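Long-range contacts in uncharacterized protein (Pyrococcus furiosus, PDB 4XLZ), which removes an acetyl group from N,N'-diacetylchitobiose as a deacetylase of carbohydrate esterase family 14, probably with the help of a bound metal ion: residues Thr192-Thr202 / Lys241-Val252; Ile159-Pro168 / Pro181-Leu189. All blocks are in the same frame, centred on the assembly; numbering follows the deposited sequence. Where two conformers were deposited one is given.

Contact 1: Thr192-Thr202 / Lys241-Val252; sequences THKPNYIVDIT and KIGVRYGEGFRV. With CD (cadmium ion), chain J.
Strands 197-200 and 247-250 pair as a two-stranded antiparallel sheet with a classic beta bulge at one end, beside the edge strand 186-190 of the parallel sheet of the GlcNAc-PI de-N-acetylase fold and packed between helices 43-57 and 221-240. Their short axes make an angle of 156°. V199 and E248 exchange two backbone hydrogen bonds, while I198 faces G249 in a non-hydrogen-bonded pair. At the bulge, N196 and Y197 both stand opposite F250, whose carbonyl O accepts from the N of each.

From the bulge itself, the N196 amide grips the backbone of V252 with two hydrogen bonds. N196 OD1 takes V252 N on a lone pair in its own plane at 2.8 Å, and N196 ND2 donates to V252 O at 2.9 Å; CG sits between the backbone N and the carbonyl carbon (chi1 51°), which swings the amide toward V252, and ND2 also meets I267 O. With an alanine here, V252 N and O would probably lose these partners and the end of the strand could shift. R251 runs extended beside K194, its NH1 donating in the guanidinium plane to K194 O at 3.0 Å, while NH2 forms a salt bridge with I267 OXT.

Glycines make room on the I198 side: a CB on G247 would collide with I198 CG2, and one on G249 with P195 CB. There the two isoleucines lie alongside, running in opposite directions, with I198 CG2 3.7 Å from I242 CD1. On the other face V199 CG2 approaches F250 CE2. H193 NE2 binds a cadmium ion shared with D265 of a second subunit. At the far end D200 OD1 accepts from T202 N in an Asx turn and from T202 OG1, which in turn receives Y246 N at 3.1 Å.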
loop_
_atom_site.group_PDB
_atom_site.type_symbol
_atom_site.label_atom_id
_atom_site.label_comp_id
_atom_site.label_asym_id
_atom_site.label_seq_id
_atom_site.Cartn_x
_atom_site.Cartn_y
_atom_site.Cartn_z
ATOM N N THR A 192 6.214 13.952 26.691
ATOM C CA THR A 192 5.041 13.310 27.332
ATOM C C THR A 192 4.262 14.265 28.189
ATOM O O THR A 192 4.881 15.130 28.893
ATOM C CB THR A 192 5.508 12.092 28.103
ATOM O OG1 THR A 192 4.340 11.404 28.606
ATOM C CG2 THR A 192 6.462 12.400 29.314
ATOM N N HIS A 193 2.952 14.168 28.088
ATOM C CA HIS A 193 2.023 14.896 29.021
ATOM C C HIS A 193 1.893 14.128 30.377
ATOM O O HIS A 193 1.316 14.714 31.328
ATOM C CB HIS A 193 0.671 15.072 28.293
ATOM C CG HIS A 193 -0.468 15.637 29.111
ATOM N ND1 HIS A 193 -1.631 14.936 29.298
ATOM C CD2 HIS A 193 -0.659 16.846 29.720
ATOM C CE1 HIS A 193 -2.475 15.656 30.015
ATOM N NE2 HIS A 193 -1.910 16.807 30.301
ATOM N N LYS A 194 2.309 12.852 30.416
ATOM C CA LYS A 194 2.078 12.060 31.643
ATOM C C LYS A 194 3.405 11.528 32.161
ATOM O O LYS A 194 3.648 10.309 32.281
ATOM C CB LYS A 194 1.082 10.889 31.367
ATOM C CG LYS A 194 -0.372 11.397 31.105
ATOM C CD LYS A 194 -1.011 11.908 32.421
ATOM C CE LYS A 194 -2.458 12.405 32.196
ATOM N NZ LYS A 194 -2.879 12.942 33.512
ATOM N N PRO A 195 4.377 12.400 32.474
ATOM C CA PRO A 195 5.631 11.848 32.934
ATOM C C PRO A 195 5.458 11.265 34.341
ATOM O O PRO A 195 4.620 11.763 35.128
ATOM C CB PRO A 195 6.544 13.130 33.022
ATOM C CG PRO A 195 5.523 14.246 33.352
ATOM C CD PRO A 195 4.245 13.916 32.529
ATOM N N ASN A 196 6.279 10.292 34.641
ATOM C CA ASN A 196 6.330 9.737 36.029
ATOM C C ASN A 196 7.736 9.718 36.562
ATOM O O ASN A 196 7.972 9.200 37.687
ATOM C CB ASN A 196 5.592 8.423 36.214
ATOM C CG ASN A 196 5.985 7.391 35.204
ATOM O OD1 ASN A 196 7.021 7.452 34.595
ATOM N ND2 ASN A 196 5.170 6.367 35.134
ATOM N N TYR A 197 8.679 10.207 35.785
ATOM C CA TYR A 197 10.063 10.364 36.262
ATOM C C TYR A 197 10.604 11.651 35.670
ATOM O O TYR A 197 10.540 11.864 34.399
ATOM C CB TYR A 197 10.902 9.175 35.815
ATOM C CG TYR A 197 12.363 9.327 36.217
ATOM C CD1 TYR A 197 12.649 9.352 37.593
ATOM C CD2 TYR A 197 13.418 9.482 35.275
ATOM C CE1 TYR A 197 14.016 9.515 38.012
ATOM C CE2 TYR A 197 14.761 9.699 35.709
ATOM C CZ TYR A 197 15.003 9.673 37.057
ATOM O OH TYR A 197 16.354 9.776 37.449
ATOM N N ILE A 198 11.137 12.572 36.518
ATOM C CA ILE A 198 11.631 13.855 35.987
ATOM C C ILE A 198 13.123 14.005 36.353
ATOM O O ILE A 198 13.522 13.675 37.502
ATOM C CB ILE A 198 10.957 15.063 36.704
ATOM C CG1 ILE A 198 9.480 14.931 36.760
ATOM C CG2 ILE A 198 11.506 16.415 36.150
ATOM C CD1 ILE A 198 8.891 14.992 35.376
ATOM N N VAL A 199 13.927 14.401 35.374
ATOM C CA VAL A 199 15.362 14.587 35.590
ATOM C C VAL A 199 15.553 16.118 35.744
ATOM O O VAL A 199 15.072 16.918 34.904
ATOM C CB VAL A 199 16.117 14.125 34.390
ATOM C CG1 VAL A 199 17.656 14.465 34.482
ATOM C CG2 VAL A 199 15.945 12.562 34.235
ATOM N N ASP A 200 16.266 16.502 36.861
ATOM C CA ASP A 200 16.552 17.959 37.000
ATOM C C ASP A 200 17.671 18.360 36.064
ATOM O O ASP A 200 18.755 17.747 36.136
ATOM C CB ASP A 200 16.980 18.148 38.490
ATOM C CG ASP A 200 17.325 19.617 38.776
ATOM O OD1 ASP A 200 17.204 20.481 37.943
ATOM O OD2 ASP A 200 17.744 19.822 39.976
ATOM N N ILE A 201 17.408 19.273 35.142
ATOM C CA ILE A 201 18.395 19.739 34.225
ATOM C C ILE A 201 18.750 21.237 34.404
ATOM O O ILE A 201 19.313 21.844 33.468
ATOM C CB ILE A 201 18.039 19.521 32.699
ATOM C CG1 ILE A 201 16.761 20.202 32.385
ATOM C CG2 ILE A 201 17.892 17.948 32.460
ATOM C CD1 ILE A 201 16.691 20.583 30.907
ATOM N N THR A 202 18.409 21.732 35.600
ATOM C CA THR A 202 18.570 23.197 35.866
ATOM C C THR A 202 19.988 23.653 35.492
ATOM O O THR A 202 20.196 24.664 34.773
ATOM C CB THR A 202 18.247 23.443 37.313
ATOM O OG1 THR A 202 16.880 23.188 37.543
ATOM C CG2 THR A 202 18.473 24.987 37.555
ATOM N N LYS A 241 7.112 19.845 38.799
ATOM C CA LYS A 241 6.550 18.596 39.354
ATOM C C LYS A 241 7.461 17.974 40.423
ATOM O O LYS A 241 6.998 17.148 41.179
ATOM C CB LYS A 241 6.329 17.575 38.212
ATOM C CG LYS A 241 5.207 18.028 37.298
ATOM C CD LYS A 241 4.969 16.896 36.146
ATOM C CE LYS A 241 3.998 17.564 35.106
ATOM N NZ LYS A 241 2.768 18.259 35.650
ATOM N N ILE A 242 8.747 18.297 40.433
ATOM C CA ILE A 242 9.650 17.805 41.462
ATOM C C ILE A 242 10.331 19.003 42.240
ATOM O O ILE A 242 11.396 18.804 42.922
ATOM C CB ILE A 242 10.743 16.816 40.925
ATOM C CG1 ILE A 242 11.634 17.470 39.821
ATOM C CG2 ILE A 242 10.028 15.494 40.486
ATOM C CD1 ILE A 242 12.976 16.736 39.530
ATOM N N GLY A 243 9.718 20.153 42.087
ATOM C CA GLY A 243 10.259 21.375 42.862
ATOM C C GLY A 243 11.645 21.902 42.433
ATOM O O GLY A 243 12.397 22.473 43.279
ATOM N N VAL A 244 12.020 21.724 41.142
ATOM C CA VAL A 244 13.230 22.284 40.559
ATOM C C VAL A 244 12.842 23.223 39.433
ATOM O O VAL A 244 11.708 23.272 38.946
ATOM C CB VAL A 244 14.294 21.177 40.112
ATOM C CG1 VAL A 244 14.607 20.191 41.166
ATOM C CG2 VAL A 244 13.777 20.485 38.773
ATOM N N ARG A 245 13.792 24.102 39.064
ATOM C CA ARG A 245 13.491 25.126 38.052
ATOM C C ARG A 245 13.183 24.446 36.651
ATOM O O ARG A 245 12.199 24.808 36.086
ATOM C CB ARG A 245 14.662 26.108 37.897
ATOM C CG ARG A 245 14.265 27.314 37.143
ATOM C CD ARG A 245 15.452 28.279 37.016
ATOM N NE ARG A 245 14.990 29.497 36.382
ATOM C CZ ARG A 245 15.824 30.451 35.833
ATOM N NH1 ARG A 245 15.278 31.555 35.294
ATOM N NH2 ARG A 245 17.175 30.333 35.747
ATOM N N TYR A 246 14.129 23.634 36.201
ATOM C CA TYR A 246 14.014 23.068 34.822
ATOM C C TYR A 246 14.173 21.562 34.949
ATOM O O TYR A 246 15.128 21.033 35.514
ATOM C CB TYR A 246 15.150 23.623 33.942
ATOM C CG TYR A 246 15.087 25.126 33.765
ATOM C CD1 TYR A 246 13.873 25.753 33.440
ATOM C CD2 TYR A 246 16.279 25.824 33.783
ATOM C CE1 TYR A 246 13.859 27.186 33.180
ATOM C CE2 TYR A 246 16.276 27.216 33.536
ATOM C CZ TYR A 246 15.098 27.865 33.251
ATOM O OH TYR A 246 14.941 29.209 32.976
ATOM N N GLY A 247 13.200 20.865 34.307
ATOM C CA GLY A 247 13.255 19.380 34.296
ATOM C C GLY A 247 12.939 18.865 32.872
ATOM O O GLY A 247 12.452 19.545 32.009
ATOM N N GLU A 248 13.392 17.621 32.699
ATOM C CA GLU A 248 12.919 16.813 31.516
ATOM C C GLU A 248 12.118 15.621 32.031
ATOM O O GLU A 248 12.512 14.932 32.934
ATOM C CB GLU A 248 14.134 16.293 30.732
ATOM C CG GLU A 248 14.719 17.440 29.875
ATOM C CD GLU A 248 16.048 17.093 29.189
ATOM O OE1 GLU A 248 16.558 16.023 29.432
ATOM O OE2 GLU A 248 16.488 17.975 28.404
ATOM N N GLY A 249 10.928 15.451 31.404
ATOM C CA GLY A 249 10.072 14.403 31.873
ATOM C C GLY A 249 10.042 13.147 30.969
ATOM O O GLY A 249 10.168 13.281 29.728
ATOM N N PHE A 250 9.817 12.032 31.648
ATOM C CA PHE A 250 9.794 10.721 30.934
ATOM C C PHE A 250 8.656 9.960 31.556
ATOM O O PHE A 250 8.339 9.988 32.753
ATOM C CB PHE A 250 11.096 9.962 31.202
ATOM C CG PHE A 250 12.270 10.676 30.662
ATOM C CD1 PHE A 250 12.680 10.575 29.324
ATOM C CD2 PHE A 250 13.035 11.544 31.540
ATOM C CE1 PHE A 250 13.719 11.326 28.791
ATOM C CE2 PHE A 250 14.068 12.301 30.984
ATOM C CZ PHE A 250 14.470 12.195 29.622
ATOM N N ARG A 251 8.040 9.108 30.689
ATOM C CA ARG A 251 7.098 8.150 31.199
ATOM C C ARG A 251 7.692 6.752 31.036
ATOM O O ARG A 251 8.153 6.345 30.002
ATOM C CB ARG A 251 5.740 8.179 30.429
ATOM C CG ARG A 251 4.737 7.223 31.058
ATOM C CD ARG A 251 3.372 7.379 30.431
ATOM N NE ARG A 251 2.436 6.449 31.093
ATOM C CZ ARG A 251 1.881 6.691 32.270
ATOM N NH1 ARG A 251 2.117 7.859 32.918
ATOM N NH2 ARG A 251 1.005 5.758 32.774
ATOM N N VAL A 252 7.729 6.092 32.197
ATOM C CA VAL A 252 8.266 4.719 32.268
ATOM C C VAL A 252 7.223 3.825 32.861
ATOM O O VAL A 252 6.512 4.222 33.817
ATOM C CB VAL A 252 9.600 4.636 33.121
ATOM C CG1 VAL A 252 10.157 3.214 33.172
ATOM C CG2 VAL A 252 10.682 5.642 32.604
HETATM CD CD CD J . -3.060 18.442 31.301
HETATM O O HOH W 1 -4.086 16.466 31.280
HETATM O O HOH W 2 -4.636 18.593 32.936
HETATM O O HOH W 3 -1.145 19.808 31.881
#

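Contact 2: Ile159-Pro168 / Pro181-Leu189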
loop_
_atom_site.group_PDB
_atom_site.type_symbol
_atom_site.label_atom_id
_atom_site.label_comp_id
_atom_site.label_asym_id
_atom_site.label_seq_id
_atom_site.Cartn_x
_atom_site.Cartn_y
_atom_site.Cartn_z
ATOM N N ILE A 159 8.097 1.397 20.363
ATOM C CA ILE A 159 7.573 0.532 21.418
ATOM C C ILE A 159 7.445 -0.877 20.818
ATOM O O ILE A 159 7.829 -1.872 21.417
ATOM C CB ILE A 159 6.219 1.042 21.908
ATOM C CG1 ILE A 159 6.487 2.356 22.639
ATOM C CG2 ILE A 159 5.586 0.008 22.879
ATOM C CD1 ILE A 159 5.146 3.148 22.914
ATOM N N GLU A 160 6.814 -0.953 19.637
ATOM C CA GLU A 160 6.590 -2.273 18.959
ATOM C C GLU A 160 7.896 -2.939 18.723
ATOM O O GLU A 160 8.031 -4.203 18.904
ATOM C CB GLU A 160 5.869 -2.018 17.651
ATOM C CG GLU A 160 4.460 -1.505 17.932
ATOM C CD GLU A 160 3.878 -0.698 16.704
ATOM O OE1 GLU A 160 4.455 -0.692 15.608
ATOM O OE2 GLU A 160 2.839 -0.008 16.924
ATOM N N SER A 161 8.868 -2.201 18.204
ATOM C CA SER A 161 10.154 -2.824 17.796
ATOM C C SER A 161 10.904 -3.300 19.043
ATOM O O SER A 161 11.610 -4.327 18.940
ATOM C CB SER A 161 11.001 -1.828 17.058
ATOM O OG SER A 161 10.303 -1.457 15.830
ATOM N N VAL A 162 10.841 -2.570 20.150
ATOM C CA VAL A 162 11.472 -3.118 21.403
ATOM C C VAL A 162 10.848 -4.495 21.742
ATOM O O VAL A 162 11.603 -5.433 22.055
ATOM C CB VAL A 162 11.288 -2.060 22.525
ATOM C CG1 VAL A 162 11.691 -2.723 23.858
ATOM C CG2 VAL A 162 12.241 -0.855 22.210
ATOM N N ALA A 163 9.503 -4.569 21.657
ATOM C CA ALA A 163 8.851 -5.847 22.001
ATOM C C ALA A 163 9.298 -6.897 20.991
ATOM O O ALA A 163 9.619 -8.065 21.343
ATOM C CB ALA A 163 7.366 -5.690 21.888
ATOM N N PHE A 164 9.293 -6.575 19.680
ATOM C CA PHE A 164 9.471 -7.661 18.672
ATOM C C PHE A 164 10.865 -8.047 18.479
ATOM O O PHE A 164 11.185 -9.156 17.932
ATOM C CB PHE A 164 8.883 -7.168 17.305
ATOM C CG PHE A 164 7.357 -6.921 17.356
ATOM C CD1 PHE A 164 6.532 -7.336 18.386
ATOM C CD2 PHE A 164 6.843 -6.146 16.320
ATOM C CE1 PHE A 164 5.124 -7.007 18.365
ATOM C CE2 PHE A 164 5.462 -5.815 16.284
ATOM C CZ PHE A 164 4.644 -6.190 17.307
ATOM N N SER A 165 11.826 -7.210 18.989
ATOM C CA SER A 165 13.245 -7.645 18.934
ATOM C C SER A 165 13.525 -8.888 19.746
ATOM O O SER A 165 14.547 -9.571 19.337
ATOM C CB SER A 165 14.108 -6.509 19.585
ATOM O OG SER A 165 14.151 -5.377 18.726
ATOM N N GLN A 166 12.629 -9.250 20.639
ATOM C CA GLN A 166 12.824 -10.482 21.547
ATOM C C GLN A 166 12.338 -11.706 20.785
ATOM O O GLN A 166 12.478 -12.839 21.306
ATOM C CB GLN A 166 11.928 -10.372 22.822
ATOM C CG GLN A 166 12.369 -9.198 23.499
ATOM C CD GLN A 166 11.737 -9.093 24.845
ATOM O OE1 GLN A 166 11.377 -10.061 25.452
ATOM N NE2 GLN A 166 11.666 -7.880 25.335
ATOM N N LEU A 167 11.716 -11.559 19.608
ATOM C CA LEU A 167 10.983 -12.737 19.049
ATOM C C LEU A 167 11.712 -13.241 17.881
ATOM O O LEU A 167 11.878 -12.600 16.820
ATOM C CB LEU A 167 9.550 -12.212 18.510
ATOM C CG LEU A 167 8.703 -11.551 19.546
ATOM C CD1 LEU A 167 7.370 -11.005 18.974
ATOM C CD2 LEU A 167 8.360 -12.548 20.734
ATOM N N PRO A 168 12.206 -14.516 17.932
ATOM C CA PRO A 168 13.122 -15.008 16.829
ATOM C C PRO A 168 12.405 -15.209 15.450
ATOM O O PRO A 168 13.059 -15.215 14.432
ATOM C CB PRO A 168 13.635 -16.373 17.368
ATOM C CG PRO A 168 12.693 -16.729 18.454
ATOM C CD PRO A 168 12.140 -15.395 19.134
ATOM N N PRO A 181 18.085 -12.458 19.100
ATOM C CA PRO A 181 17.038 -11.703 19.766
ATOM C C PRO A 181 17.644 -10.926 20.913
ATOM O O PRO A 181 18.639 -11.412 21.594
ATOM C CB PRO A 181 16.051 -12.747 20.300
ATOM C CG PRO A 181 16.293 -13.964 19.318
ATOM C CD PRO A 181 17.744 -13.914 19.003
ATOM N N HIS A 182 17.109 -9.755 21.239
ATOM C CA HIS A 182 17.578 -8.964 22.344
ATOM C C HIS A 182 16.403 -8.438 23.164
ATOM O O HIS A 182 15.313 -8.031 22.558
ATOM C CB HIS A 182 18.394 -7.795 21.850
ATOM C CG HIS A 182 18.817 -6.882 22.971
ATOM N ND1 HIS A 182 19.714 -7.238 23.990
ATOM C CD2 HIS A 182 18.398 -5.633 23.250
ATOM C CE1 HIS A 182 19.820 -6.220 24.820
ATOM N NE2 HIS A 182 19.018 -5.233 24.397
ATOM N N SER A 183 16.517 -8.457 24.505
ATOM C CA SER A 183 15.520 -7.905 25.388
ATOM C C SER A 183 16.058 -6.654 26.065
ATOM O O SER A 183 16.955 -6.668 26.932
ATOM C CB SER A 183 15.208 -8.911 26.496
ATOM O OG SER A 183 14.668 -10.095 25.915
ATOM N N VAL A 184 15.459 -5.526 25.665
ATOM C CA VAL A 184 15.810 -4.214 26.274
ATOM C C VAL A 184 15.304 -4.197 27.694
ATOM O O VAL A 184 14.306 -4.811 28.018
ATOM C CB VAL A 184 15.106 -3.132 25.388
ATOM C CG1 VAL A 184 15.054 -1.754 26.120
ATOM C CG2 VAL A 184 15.781 -3.056 23.997
ATOM N N SER A 185 16.029 -3.551 28.619
ATOM C CA SER A 185 15.565 -3.517 30.032
ATOM C C SER A 185 14.519 -2.412 30.362
ATOM O O SER A 185 13.641 -2.679 31.188
ATOM C CB SER A 185 16.747 -3.247 30.989
ATOM O OG SER A 185 17.588 -4.402 30.791
ATOM N N PHE A 186 14.616 -1.257 29.683
ATOM C CA PHE A 186 13.522 -0.248 29.891
ATOM C C PHE A 186 13.316 0.539 28.612
ATOM O O PHE A 186 14.274 0.775 27.800
ATOM C CB PHE A 186 13.870 0.760 31.074
ATOM C CG PHE A 186 15.074 1.654 30.790
ATOM C CD1 PHE A 186 16.359 1.262 31.203
ATOM C CD2 PHE A 186 14.850 2.969 30.195
ATOM C CE1 PHE A 186 17.421 2.177 30.922
ATOM C CE2 PHE A 186 15.904 3.830 29.924
ATOM C CZ PHE A 186 17.184 3.442 30.321
ATOM N N ILE A 187 12.072 0.999 28.540
ATOM C CA ILE A 187 11.706 2.097 27.546
ATOM C C ILE A 187 11.409 3.360 28.428
ATOM O O ILE A 187 10.770 3.259 29.522
ATOM C CB ILE A 187 10.422 1.705 26.866
ATOM C CG1 ILE A 187 10.793 0.588 25.919
ATOM C CG2 ILE A 187 9.875 2.921 26.021
ATOM C CD1 ILE A 187 9.413 -0.050 25.370
ATOM N N ALA A 188 11.817 4.494 27.855
ATOM C CA ALA A 188 11.327 5.738 28.489
ATOM C C ALA A 188 10.803 6.641 27.396
ATOM O O ALA A 188 11.495 6.874 26.417
ATOM C CB ALA A 188 12.565 6.425 29.255
ATOM N N LEU A 189 9.589 7.186 27.613
ATOM C CA LEU A 189 8.933 8.015 26.555
ATOM C C LEU A 189 9.160 9.481 26.945
ATOM O O LEU A 189 8.779 9.907 28.051
ATOM C CB LEU A 189 7.437 7.724 26.494
ATOM C CG LEU A 189 7.242 6.204 26.162
ATOM C CD1 LEU A 189 5.700 6.083 26.172
ATOM C CD2 LEU A 189 7.827 5.830 24.803
HETATM O O HOH W 4 13.932 -5.801 23.265
#
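H182 N donates to S165 O at 3.2 Å where the end of helix 149-164 meets the chain leading into strand 186-190. The short axes of 159-164 and 186-189 run antiparallel about 10.2 Å apart, and the two backbones draw together toward P181, whose CA lies 4.7 Å from Q166 CA. The H182 donor stands well above the S165 carbonyl plane, and P181 CA adds a CH···O contact to the same oxygen, which also accepts from R129. Water 4 bridges the gap further along: it donates to V162 O and to H182 O, each at 2.7 Å, and accepts from V184 N, tying V162 of the helix to the chain before strand 186-190.

The apolar centre is V162. Its CG1, anti to the backbone N (chi1 170°), drops between V184 CB and I187 CD1, both at 3.8 Å; V162 crosses V184 at about a right angle but meets I187 tip to tip. One turn back, I159 CD1 reaches L189 CD2 at 4.2 Å. Beyond the helix, the Q166 chain lies along H182 and S183, its CG 3.3 Å from H182 O. P168 CB rests against P181 CG. S165 OG turns back to S161 O, which S165 N reaches from the opposite face.

Strand 186-190 is one of the two edge strands of the parallel sheet within this chain. Its neighbour 135-139 supplies V136, which touches both V162 and V184, while helix 118-131 packs against S161 and S165 through L124, V125 and I128.

Along the chain from the N terminus, contact 2 comes first: helix 149-164 ends, a short excursion carrying helix 172-176 follows, and the return into strand 186-190 closes that loop. Contact 1 opens only afterwards, so the two are in series, neither nesting nor crossing. Its first strand follows directly on strand 186-190, and its much longer, helical loop, with helices 205-213 and 221-240, closes when strand 247-250 returns. The centres lie 24 Å apart, yet the contacts touch: R251 N probably hydrogen-bonds L189 O, and V252 packs on A188. The small antiparallel sheet is thereby joined to the edge of the parallel one, and both contacts touch the third subunit.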